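Local coordinates for IPT/TIG domain-containing protein BACOVA_02650 (Bacteroides ovatus, PDB 5E7H) that binds polysaccharide at the bacterial cell surface, probably capturing xyloglucan before its transport into the periplasm for degradation, at residues S149-P152 with G153-I157. Numbering follows the deposited sequence.
Sequences SIIP and GNIPI
A type I beta turn from P152 to I155 bends the chain sharply in the loop that joins strands 133-142 and 160-168 of the xyloglucan-binding domain. Its closing bond runs from I155 N to P152 O over 3.1 Å and is nearly straight, at 168° about the hydrogen, although the donor stands well above the carbonyl plane. Proline suits the first position: its ring restrains phi, and the place asks it for a carbonyl acceptor and no N-H. G153 and N154 take the right-handed, helical-type backbone angles of the two central positions, which do not demand glycine; asparagine, common at the third position, suits its exposed place with a polar amide. N154 carries CG between its backbone N and carbonyl carbon (chi1 65°), which brings OD1 back toward the proline ring, 3.6 Å from P152 CB.

Beside the closing bond the packing is apolar. I155 CG1 lies 3.8 Å from P152 CD on the proline ring and 4.0 Å from I151 CG2, the two isoleucines crossing at about a right angle. Branching at CB gives I151 a second branch, CG2, anti to the backbone N, which makes the contact with I155, while I151 is itself buried against L160, Y223 and I257; I155 also reaches L160. Backbone hydrogen bonds join G153 to Q224 and I155 to Y223, tying the bend to the short helix 223-227. The i to i+3 bond marks a type I turn in a strand-connecting loop of this largely beta domain.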
loop_
_atom_site.group_PDB
_atom_site.type_symbol
_atom_site.label_atom_id
_atom_site.label_comp_id
_atom_site.label_asym_id
_atom_site.label_seq_id
_atom_site.Cartn_x
_atom_site.Cartn_y
_atom_site.Cartn_z
ATOM N N SER A 149 3.801 0.888 -21.270
ATOM C CA SER A 149 5.258 0.694 -21.330
ATOM C C SER A 149 5.791 0.055 -20.044
ATOM O O SER A 149 6.947 -0.405 -20.010
ATOM C CB SER A 149 5.978 2.022 -21.584
ATOM O OG SER A 149 5.804 2.885 -20.479
ATOM N N ILE A 150 4.969 0.028 -19.005
ATOM C CA ILE A 150 5.303 -0.571 -17.714
ATOM C C ILE A 150 4.542 -1.889 -17.554
ATOM O O ILE A 150 5.142 -2.915 -17.240
ATOM C CB ILE A 150 4.963 0.359 -16.547
ATOM C CG1 ILE A 150 5.667 1.714 -16.692
ATOM C CG2 ILE A 150 5.293 -0.319 -15.209
ATOM C CD1 ILE A 150 7.140 1.641 -16.586
ATOM N N ILE A 151 3.226 -1.863 -17.778
ATOM C CA ILE A 151 2.413 -3.077 -17.787
ATOM C C ILE A 151 1.830 -3.274 -19.190
ATOM O O ILE A 151 0.876 -2.600 -19.576
ATOM C CB ILE A 151 1.267 -3.034 -16.752
ATOM C CG1 ILE A 151 1.835 -2.827 -15.346
ATOM C CG2 ILE A 151 0.444 -4.319 -16.856
ATOM C CD1 ILE A 151 0.756 -2.657 -14.284
ATOM N N PRO A 152 2.383 -4.205 -19.966
ATOM C CA PRO A 152 1.848 -4.406 -21.310
ATOM C C PRO A 152 0.368 -4.747 -21.329
ATOM O O PRO A 152 -0.168 -5.350 -20.389
ATOM C CB PRO A 152 2.671 -5.582 -21.846
ATOM C CG PRO A 152 3.980 -5.491 -21.090
ATOM C CD PRO A 152 3.608 -4.986 -19.735
ATOM N N GLY A 153 -0.293 -4.367 -22.414
ATOM C CA GLY A 153 -1.716 -4.631 -22.526
ATOM C C GLY A 153 -2.075 -6.099 -22.432
ATOM O O GLY A 153 -3.181 -6.433 -21.985
ATOM N N ASN A 154 -1.170 -6.981 -22.847
ATOM C CA ASN A 154 -1.520 -8.389 -22.869
ATOM C C ASN A 154 -1.292 -9.116 -21.537
ATOM O O ASN A 154 -1.514 -10.340 -21.465
ATOM C CB ASN A 154 -0.793 -9.117 -24.002
ATOM C CG ASN A 154 0.727 -9.162 -23.842
ATOM O OD1 ASN A 154 1.287 -8.799 -22.825
ATOM N ND2 ASN A 154 1.391 -9.664 -24.876
ATOM N N ILE A 155 -0.913 -8.395 -20.492
ATOM C CA ILE A 155 -0.800 -9.038 -19.183
ATOM C C ILE A 155 -2.179 -9.405 -18.635
ATOM O O ILE A 155 -3.066 -8.568 -18.554
ATOM C CB ILE A 155 -0.084 -8.153 -18.173
ATOM C CG1 ILE A 155 1.305 -7.752 -18.675
ATOM C CG2 ILE A 155 -0.024 -8.829 -16.811
ATOM C CD1 ILE A 155 2.241 -8.923 -18.956
ATOM N N PRO A 156 -2.383 -10.664 -18.244
ATOM C CA PRO A 156 -3.660 -10.999 -17.600
ATOM C C PRO A 156 -3.926 -10.248 -16.309
ATOM O O PRO A 156 -3.002 -10.026 -15.515
ATOM C CB PRO A 156 -3.517 -12.488 -17.301
ATOM C CG PRO A 156 -2.532 -12.973 -18.282
ATOM C CD PRO A 156 -1.541 -11.856 -18.423
ATOM N N ILE A 157 -5.179 -9.852 -16.099
ATOM C CA ILE A 157 -5.572 -9.223 -14.853
ATOM C C ILE A 157 -5.244 -10.159 -13.679
ATOM O O ILE A 157 -4.864 -9.683 -12.602
ATOM C CB ILE A 157 -7.078 -8.853 -14.873
ATOM C CG1 ILE A 157 -7.345 -7.792 -15.957
ATOM C CG2 ILE A 157 -7.571 -8.432 -13.491
ATOM C CD1 ILE A 157 -6.645 -6.480 -15.780
#